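Local coordinates for 3-hexulose-6-phosphate synthase (Mycobacterium gastri, PDB 3AJX), which belongs to the orotidine 5'-phosphate decarboxylase/HUMPS family of TIM-barrel enzymes and forms a two-chain assembly with bound magnesium, at residues I111-E114 / D115-T118. The protein carries 1 engineered substitution. Residues are numbered along the deposited sequence; the frame is centred on the assembly and turned at random.
Sequences IGIE and DKAT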
ATOM      1  N   ILE A 111       8.208  -5.735  -5.759  1.00  7.99           N
ATOM      2  CA  ILE A 111       8.938  -4.490  -5.552  1.00  9.06           C
ATOM      3  C   ILE A 111       9.593  -4.489  -4.165  1.00  9.25           C
ATOM      4  O   ILE A 111       8.984  -4.900  -3.174  1.00  8.28           O
ATOM      5  CB  ILE A 111       7.985  -3.269  -5.683  1.00  9.08           C
ATOM      6  CG1 ILE A 111       8.773  -1.965  -5.548  1.00 10.14           C
ATOM      7  CG2 ILE A 111       6.894  -3.341  -4.627  1.00 10.55           C
ATOM      8  CD1 ILE A 111       7.962  -0.724  -5.890  1.00 10.20           C
ATOM      9  N   GLY A 112      10.844  -4.047  -4.106  1.00  9.84           N
ATOM     10  CA  GLY A 112      11.553  -3.992  -2.840  1.00 11.01           C
ATOM     11  C   GLY A 112      12.092  -5.310  -2.309  1.00 11.94           C
ATOM     12  O   GLY A 112      12.774  -5.328  -1.281  1.00 12.01           O
ATOM     13  N   ILE A 113      11.783  -6.414  -2.985  1.00 11.51           N
ATOM     14  CA  ILE A 113      12.257  -7.724  -2.551  1.00 11.63           C
ATOM     15  C   ILE A 113      13.698  -7.938  -3.001  1.00 12.23           C
ATOM     16  O   ILE A 113      14.023  -7.757  -4.172  1.00 11.26           O
ATOM     17  CB  ILE A 113      11.376  -8.854  -3.129  1.00 11.82           C
ATOM     18  CG1 ILE A 113       9.945  -8.724  -2.595  1.00 12.58           C
ATOM     19  CG2 ILE A 113      11.960 -10.212  -2.759  1.00 10.83           C
ATOM     20  CD1 ILE A 113       9.810  -8.981  -1.111  1.00 13.19           C
ATOM     21  N   GLU A 114      14.558  -8.323  -2.065  1.00 13.78           N
ATOM     22  CA  GLU A 114      15.964  -8.551  -2.378  1.00 17.28           C
ATOM     23  C   GLU A 114      16.140  -9.885  -3.102  1.00 16.45           C
ATOM     24  O   GLU A 114      16.953  -9.994  -4.020  1.00 20.61           O
ATOM     25  CB  GLU A 114      16.793  -8.538  -1.089  1.00 20.18           C
ATOM     26  CG  GLU A 114      18.275  -8.251  -1.295  1.00 26.78           C
ATOM     27  CD  GLU A 114      18.937  -9.213  -2.263  1.00 30.09           C
ATOM     28  OE1 GLU A 114      18.762 -10.438  -2.090  1.00 33.68           O
ATOM     29  OE2 GLU A 114      19.634  -8.742  -3.191  1.00 30.35           O
ATOM     30  N   ASP A 115      15.376 -10.892  -2.686  1.00 14.28           N
ATOM     31  CA  ASP A 115      15.441 -12.219  -3.300  1.00 11.85           C
ATOM     32  C   ASP A 115      14.197 -12.472  -4.153  1.00 10.51           C
ATOM     33  O   ASP A 115      13.380 -13.334  -3.834  1.00  9.94           O
ATOM     34  CB  ASP A 115      15.557 -13.309  -2.223  1.00 12.20           C
ATOM     35  CG  ASP A 115      14.377 -13.322  -1.253  1.00 13.07           C
ATOM     36  OD1 ASP A 115      14.101 -14.393  -0.677  1.00 14.70           O
ATOM     37  OD2 ASP A 115      13.737 -12.269  -1.050  1.00 14.77           O
ATOM     38  N   LYS A 116      14.075 -11.729  -5.249  1.00 10.07           N
ATOM     39  CA  LYS A 116      12.918 -11.844  -6.135  1.00  8.41           C
ATOM     40  C   LYS A 116      12.617 -13.234  -6.702  1.00 10.47           C
ATOM     41  O   LYS A 116      11.469 -13.675  -6.672  1.00  8.51           O
ATOM     42  CB  LYS A 116      13.032 -10.828  -7.277  1.00  8.61           C
ATOM     43  CG  LYS A 116      12.936  -9.373  -6.804  1.00  9.99           C
ATOM     44  CD  LYS A 116      12.840  -8.400  -7.973  1.00 10.89           C
ATOM     45  CE  LYS A 116      12.592  -6.975  -7.495  1.00 10.58           C
ATOM     46  NZ  LYS A 116      13.687  -6.470  -6.615  1.00 10.11           N
ATOM     47  N   ALA A 117      13.626 -13.927  -7.222  1.00  9.08           N
ATOM     48  CA  ALA A 117      13.388 -15.252  -7.784  1.00  9.49           C
ATOM     49  C   ALA A 117      12.903 -16.232  -6.717  1.00  9.42           C
ATOM     50  O   ALA A 117      11.970 -16.998  -6.949  1.00 11.06           O
ATOM     51  CB  ALA A 117      14.656 -15.783  -8.454  1.00  9.92           C
ATOM     52  N   THR A 118      13.539 -16.210  -5.549  1.00  8.72           N
ATOM     53  CA  THR A 118      13.141 -17.099  -4.466  1.00  9.03           C
ATOM     54  C   THR A 118      11.725 -16.795  -3.994  1.00  8.38           C
ATOM     55  O   THR A 118      10.894 -17.696  -3.878  1.00  8.39           O
ATOM     56  CB  THR A 118      14.113 -16.985  -3.271  1.00 10.03           C
ATOM     57  OG1 THR A 118      15.356 -17.595  -3.631  1.00 11.21           O
ATOM     58  CG2 THR A 118      13.554 -17.688  -2.032  1.00  9.24           C
TER
HETATM   59  O   HOH W   1      12.522  -3.792  -6.558  1.00 12.84           O
HETATM   60  O   HOH W   2      16.458 -10.265  -6.763  1.00 22.18           O
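Lys-116, in the first turn of helix 116-125, reaches back along the loop that leads into that helix, and its ammonium donates a hydrogen bond to the carbonyl of Ile-113. This hydrogen bond, 2.8 Å from NZ to Ile-113 O, lies in the carbonyl plane, with a C=O...N angle of 151°. The lysine chain runs extended through CG, CD and CE and bends only at its last torsion (chi4 61°), which turns NZ onto the oxygen.

Two waters extend the polar link. One accepts from Lys-116 NZ at 2.9 Å and from Gly-112 N at 3.0 Å, bridging the ammonium to the loop backbone. The other donates to Glu-114 O (2.8 Å) and accepts from Lys-116 N (3.2 Å), joining the loop to the amide that starts the helix.

Beyond these bonds the side chains only touch: Lys-116 CG lies 4.0 Å from Ile-113 CB, and the CG2 methyl of Ile-113, anti to its own backbone N, comes within 3.2 Å of the carboxylate oxygen Asp-115 OD2. Asp-115 occupies the N-cap position, but its carboxylate makes no capping bond.

The loop follows barrel strand 105-109, whose Asp-109 accepts a hydrogen bond from Ile-111 N; Ile-111 also packs on Asp-64 of the second subunit. Lys-116 additionally touches Met-133 of strand 130-134 and Leu-150 and Ala-153 of helix 148-157.

The contact lies in the beta-alpha loop between strand 105-109 and helix 116-125 of the TIM barrel. One ammonium, bound to a carbonyl and through water to an amide, ties two points of the loop backbone to the helix start, and its positive charge probably polarises the Ile-113 carbonyl.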